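Local coordinates for sensor protein (Thermotoga maritima, PDB 3A0S), which is a histidine kinase that probably transfers phosphate from ATP to a protein histidine in two-component signalling, here represented by its PAS domain, at residues Ile46-Lys57 with Leu86-Ile94. Residues are numbered along the deposited sequence; the frame is centred on the assembly and turned at random.
Sequences IGSVAESVFENK and LLEGVIITI
With CG anti to the backbone N (chi1 -175°), F54 sends its ring off helix 44-56 toward L87 and G89 of strand 87-95. V90 sets CG1 anti to N (chi1 173°), which puts CG2 3.7 Å from F54 CB and CG1 4.2 Å from A50 CB. The F54 ring meets the strand by its edge: CE1 lies 3.6 Å from G89 N, CZ is 3.7 Å from L87 O, and the L87 and G89 carbonyl oxygens are in the ring plane. L87 CB comes from above that plane, over the CE1-CZ rim, 3.8 Å from F54 CE1, and L87 CD1 reaches the aliphatic part of K57, which ends the helix in a Schellman motif. Replacing F54 by an alanine would probably open a gap beside G89 and leave L87 CB without its aromatic neighbour. Farther along, I92 CD1 packs 3.9 Å from I46 CG2 and touches A50 CB. The segments' axes pass 8.3 Å apart at 136°, with A50 opposite V90, as the helix packs on the antiparallel sheet of the PAS fold. No hydrogen bond crosses between the segments, which implies cohesion chiefly from apolar packing, the in-plane carbonyls adding at most weak electrostatic attraction.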
ATOM      1  N   ILE A  46       5.108   0.648  -6.661  1.00 21.66           N
ATOM      2  CA  ILE A  46       4.712   0.346  -5.274  1.00 21.98           C
ATOM      3  C   ILE A  46       3.958  -0.996  -5.208  1.00 22.09           C
ATOM      4  O   ILE A  46       4.194  -1.801  -4.302  1.00 21.87           O
ATOM      5  CB  ILE A  46       3.884   1.489  -4.671  1.00 22.18           C
ATOM      6  CG1 ILE A  46       4.810   2.674  -4.380  1.00 24.61           C
ATOM      7  CG2 ILE A  46       3.201   1.051  -3.387  1.00 24.50           C
ATOM      8  CD1 ILE A  46       4.063   4.027  -4.288  1.00 28.94           C
ATOM      9  N   GLY A  47       3.103  -1.235  -6.198  1.00 22.38           N
ATOM     10  CA  GLY A  47       2.341  -2.488  -6.273  1.00 22.74           C
ATOM     11  C   GLY A  47       3.281  -3.665  -6.432  1.00 23.03           C
ATOM     12  O   GLY A  47       3.094  -4.701  -5.809  1.00 23.80           O
ATOM     13  N   SER A  48       4.308  -3.503  -7.267  1.00 23.47           N
ATOM     14  CA  SER A  48       5.307  -4.553  -7.464  1.00 24.76           C
ATOM     15  C   SER A  48       6.134  -4.842  -6.205  1.00 24.38           C
ATOM     16  O   SER A  48       6.334  -6.013  -5.869  1.00 25.54           O
ATOM     17  CB  SER A  48       6.228  -4.183  -8.639  0.50 24.88           C
ATOM     18  OG  SER A  48       7.038  -5.272  -9.033  0.50 25.25           O
ATOM     19  N   VAL A  49       6.557  -3.798  -5.475  1.00 23.55           N
ATOM     20  CA  VAL A  49       7.276  -3.999  -4.218  1.00 23.10           C
ATOM     21  C   VAL A  49       6.379  -4.742  -3.200  1.00 22.90           C
ATOM     22  O   VAL A  49       6.834  -5.641  -2.491  1.00 23.98           O
ATOM     23  CB  VAL A  49       7.787  -2.669  -3.605  1.00 23.53           C
ATOM     24  CG1 VAL A  49       8.407  -2.896  -2.227  1.00 22.77           C
ATOM     25  CG2 VAL A  49       8.819  -2.020  -4.542  1.00 23.39           C
ATOM     26  N   ALA A  50       5.091  -4.390  -3.149  1.00 23.03           N
ATOM     27  CA  ALA A  50       4.176  -5.058  -2.207  1.00 23.28           C
ATOM     28  C   ALA A  50       4.082  -6.550  -2.534  1.00 23.90           C
ATOM     29  O   ALA A  50       4.015  -7.382  -1.634  1.00 23.22           O
ATOM     30  CB  ALA A  50       2.780  -4.391  -2.266  1.00 23.17           C
ATOM     31  N   GLU A  51       4.068  -6.887  -3.826  1.00 24.97           N
ATOM     32  CA  GLU A  51       4.038  -8.305  -4.258  1.00 26.59           C
ATOM     33  C   GLU A  51       5.262  -9.037  -3.754  1.00 25.51           C
ATOM     34  O   GLU A  51       5.175 -10.157  -3.261  1.00 25.63           O
ATOM     35  CB  GLU A  51       4.004  -8.430  -5.793  1.00 27.37           C
ATOM     36  CG  GLU A  51       2.739  -7.920  -6.449  1.00 30.91           C
ATOM     37  CD  GLU A  51       2.658  -8.183  -7.970  1.00 31.77           C
ATOM     38  OE1 GLU A  51       3.691  -8.261  -8.641  1.00 36.64           O
ATOM     39  OE2 GLU A  51       1.521  -8.298  -8.484  1.00 39.79           O
ATOM     40  N   SER A  52       6.420  -8.415  -3.924  1.00 25.49           N
ATOM     41  CA  SER A  52       7.663  -9.002  -3.451  1.00 25.67           C
ATOM     42  C   SER A  52       7.702  -9.196  -1.931  1.00 25.33           C
ATOM     43  O   SER A  52       8.131 -10.246  -1.432  1.00 25.88           O
ATOM     44  CB  SER A  52       8.849  -8.155  -3.923  1.00 26.40           C
ATOM     45  OG  SER A  52      10.064  -8.777  -3.583  1.00 30.67           O
ATOM     46  N   VAL A  53       7.231  -8.190  -1.190  1.00 24.61           N
ATOM     47  CA  VAL A  53       7.118  -8.262   0.264  1.00 24.64           C
ATOM     48  C   VAL A  53       6.201  -9.408   0.705  1.00 24.91           C
ATOM     49  O   VAL A  53       6.508 -10.152   1.633  1.00 24.96           O
ATOM     50  CB  VAL A  53       6.578  -6.905   0.806  1.00 24.89           C
ATOM     51  CG1 VAL A  53       6.094  -7.038   2.246  1.00 25.81           C
ATOM     52  CG2 VAL A  53       7.646  -5.817   0.642  1.00 24.83           C
ATOM     53  N   PHE A  54       5.051  -9.538   0.044  1.00 24.36           N
ATOM     54  CA  PHE A  54       4.128 -10.613   0.359  1.00 24.81           C
ATOM     55  C   PHE A  54       4.785 -11.983   0.140  1.00 25.58           C
ATOM     56  O   PHE A  54       4.793 -12.819   1.052  1.00 25.41           O
ATOM     57  CB  PHE A  54       2.867 -10.463  -0.482  1.00 23.92           C
ATOM     58  CG  PHE A  54       1.788 -11.455  -0.149  1.00 23.32           C
ATOM     59  CD1 PHE A  54       0.896 -11.225   0.896  1.00 24.90           C
ATOM     60  CD2 PHE A  54       1.668 -12.633  -0.879  1.00 25.70           C
ATOM     61  CE1 PHE A  54      -0.116 -12.162   1.176  1.00 25.18           C
ATOM     62  CE2 PHE A  54       0.671 -13.576  -0.579  1.00 25.42           C
ATOM     63  CZ  PHE A  54      -0.209 -13.342   0.456  1.00 25.25           C
ATOM     64  N   GLU A  55       5.366 -12.189  -1.043  1.00 25.89           N
ATOM     65  CA  GLU A  55       6.038 -13.466  -1.363  1.00 27.63           C
ATOM     66  C   GLU A  55       7.180 -13.817  -0.409  1.00 27.81           C
ATOM     67  O   GLU A  55       7.427 -14.998  -0.124  1.00 27.18           O
ATOM     68  CB  GLU A  55       6.594 -13.415  -2.777  1.00 28.15           C
ATOM     69  CG  GLU A  55       5.550 -13.485  -3.872  1.00 33.94           C
ATOM     70  CD  GLU A  55       6.187 -13.647  -5.247  1.00 40.66           C
ATOM     71  OE1 GLU A  55       7.217 -14.351  -5.349  1.00 44.08           O
ATOM     72  OE2 GLU A  55       5.670 -13.063  -6.228  1.00 44.21           O
ATOM     73  N   ASN A  56       7.901 -12.808   0.064  1.00 27.36           N
ATOM     74  CA  ASN A  56       9.000 -13.047   0.990  1.00 28.43           C
ATOM     75  C   ASN A  56       8.600 -13.053   2.474  1.00 28.43           C
ATOM     76  O   ASN A  56       9.423 -13.349   3.341  1.00 28.42           O
ATOM     77  CB  ASN A  56      10.153 -12.069   0.698  1.00 29.10           C
ATOM     78  CG  ASN A  56      10.829 -12.362  -0.633  1.00 31.65           C
ATOM     79  OD1 ASN A  56      11.399 -13.441  -0.829  1.00 35.23           O
ATOM     80  ND2 ASN A  56      10.759 -11.414  -1.556  1.00 36.16           N
ATOM     81  N   LYS A  57       7.330 -12.747   2.758  1.00 28.60           N
ATOM     82  CA  LYS A  57       6.777 -12.745   4.128  1.00 29.73           C
ATOM     83  C   LYS A  57       7.564 -11.871   5.110  1.00 30.50           C
ATOM     84  O   LYS A  57       7.573 -12.149   6.313  1.00 31.45           O
ATOM     85  CB  LYS A  57       6.720 -14.166   4.725  1.00 29.23           C
ATOM     86  CG  LYS A  57       6.421 -15.285   3.776  1.00 28.36           C
ATOM     87  CD  LYS A  57       6.385 -16.577   4.592  1.00 25.72           C
ATOM     88  CE  LYS A  57       6.407 -17.779   3.719  1.00 25.16           C
ATOM     89  NZ  LYS A  57       6.114 -19.011   4.520  1.00 20.89           N
ATOM     90  N   LEU A  86      -3.832 -17.368   7.737  1.00 18.59           N
ATOM     91  CA  LEU A  86      -3.372 -17.179   6.377  1.00 18.35           C
ATOM     92  C   LEU A  86      -2.777 -15.803   6.191  1.00 18.36           C
ATOM     93  O   LEU A  86      -3.270 -14.818   6.753  1.00 19.41           O
ATOM     94  CB  LEU A  86      -4.517 -17.337   5.377  1.00 17.76           C
ATOM     95  CG  LEU A  86      -5.103 -18.731   5.332  1.00 19.54           C
ATOM     96  CD1 LEU A  86      -6.389 -18.719   4.508  1.00 20.88           C
ATOM     97  CD2 LEU A  86      -4.099 -19.723   4.694  1.00 21.58           C
ATOM     98  N   LEU A  87      -1.715 -15.733   5.385  1.00 19.70           N
ATOM     99  CA  LEU A  87      -1.207 -14.455   4.891  1.00 20.86           C
ATOM    100  C   LEU A  87      -2.286 -13.798   4.071  1.00 22.70           C
ATOM    101  O   LEU A  87      -2.704 -14.371   3.057  1.00 23.10           O
ATOM    102  CB  LEU A  87       0.044 -14.673   4.044  1.00 22.39           C
ATOM    103  CG  LEU A  87       1.327 -14.680   4.858  1.00 25.63           C
ATOM    104  CD1 LEU A  87       2.504 -15.269   4.045  1.00 27.13           C
ATOM    105  CD2 LEU A  87       1.666 -13.276   5.375  1.00 26.33           C
ATOM    106  N   GLU A  88      -2.746 -12.613   4.485  1.00 22.79           N
ATOM    107  CA  GLU A  88      -3.936 -11.998   3.891  1.00 23.72           C
ATOM    108  C   GLU A  88      -3.677 -10.696   3.108  1.00 23.35           C
ATOM    109  O   GLU A  88      -4.587 -10.182   2.456  1.00 24.66           O
ATOM    110  CB  GLU A  88      -5.111 -11.877   4.859  0.50 23.06           C
ATOM    111  CG  GLU A  88      -5.850 -13.211   5.079  0.50 21.97           C
ATOM    112  CD  GLU A  88      -6.574 -13.730   3.832  0.50 21.35           C
ATOM    113  OE1 GLU A  88      -6.898 -12.926   2.938  0.50 22.53           O
ATOM    114  OE2 GLU A  88      -6.805 -14.953   3.751  0.50 16.46           O
ATOM    115  N   GLY A  89      -2.450 -10.192   3.122  1.00 22.37           N
ATOM    116  CA  GLY A  89      -2.165  -9.016   2.299  1.00 21.74           C
ATOM    117  C   GLY A  89      -1.021  -8.223   2.865  1.00 21.68           C
ATOM    118  O   GLY A  89      -0.199  -8.747   3.600  1.00 21.04           O
ATOM    119  N   VAL A  90      -0.950  -6.955   2.462  1.00 20.10           N
ATOM    120  CA  VAL A  90       0.172  -6.070   2.805  1.00 20.16           C
ATOM    121  C   VAL A  90      -0.402  -4.675   3.111  1.00 20.31           C
ATOM    122  O   VAL A  90      -1.181  -4.144   2.315  1.00 20.48           O
ATOM    123  CB  VAL A  90       1.161  -5.987   1.624  1.00 20.56           C
ATOM    124  CG1 VAL A  90       2.243  -4.935   1.905  1.00 20.91           C
ATOM    125  CG2 VAL A  90       1.801  -7.355   1.314  1.00 21.47           C
ATOM    126  N   ILE A  91      -0.009  -4.109   4.243  1.00 18.79           N
ATOM    127  CA  ILE A  91      -0.340  -2.733   4.620  1.00 19.61           C
ATOM    128  C   ILE A  91       0.818  -1.835   4.175  1.00 19.00           C
ATOM    129  O   ILE A  91       1.999  -2.111   4.429  1.00 19.25           O
ATOM    130  CB  ILE A  91      -0.550  -2.595   6.131  1.00 20.48           C
ATOM    131  CG1 ILE A  91      -1.673  -3.521   6.602  1.00 22.93           C
ATOM    132  CG2 ILE A  91      -0.880  -1.128   6.462  1.00 20.54           C
ATOM    133  CD1 ILE A  91      -1.564  -3.934   8.086  1.00 27.08           C
ATOM    134  N   ILE A  92       0.467  -0.781   3.437  1.00 18.17           N
ATOM    135  CA  ILE A  92       1.432   0.195   2.960  1.00 17.80           C
ATOM    136  C   ILE A  92       1.174   1.525   3.682  1.00 18.43           C
ATOM    137  O   ILE A  92       0.061   2.049   3.664  1.00 18.67           O
ATOM    138  CB  ILE A  92       1.316   0.352   1.434  1.00 17.93           C
ATOM    139  CG1 ILE A  92       1.397  -1.027   0.762  1.00 19.09           C
ATOM    140  CG2 ILE A  92       2.403   1.301   0.920  1.00 19.45           C
ATOM    141  CD1 ILE A  92       1.086  -0.931  -0.753  1.00 20.54           C
ATOM    142  N   THR A  93       2.212   2.041   4.337  1.00 19.38           N
ATOM    143  CA  THR A  93       2.102   3.282   5.115  1.00 19.08           C
ATOM    144  C   THR A  93       3.109   4.262   4.551  1.00 19.00           C
ATOM    145  O   THR A  93       4.304   3.940   4.502  1.00 20.75           O
ATOM    146  CB  THR A  93       2.425   3.035   6.630  1.00 19.95           C
ATOM    147  OG1 THR A  93       1.618   1.959   7.088  1.00 21.57           O
ATOM    148  CG2 THR A  93       2.087   4.295   7.478  1.00 19.99           C
ATOM    149  N   ILE A  94       2.625   5.445   4.180  1.00 18.73           N
ATOM    150  CA  ILE A  94       3.435   6.469   3.497  1.00 18.85           C
ATOM    151  C   ILE A  94       3.489   7.708   4.380  1.00 19.34           C
ATOM    152  O   ILE A  94       2.444   8.247   4.792  1.00 19.48           O
ATOM    153  CB  ILE A  94       2.854   6.828   2.106  1.00 19.80           C
ATOM    154  CG1 ILE A  94       2.794   5.550   1.274  1.00 22.26           C
ATOM    155  CG2 ILE A  94       3.732   7.891   1.422  1.00 19.87           C
ATOM    156  CD1 ILE A  94       2.130   5.682  -0.037  1.00 26.83           C
TER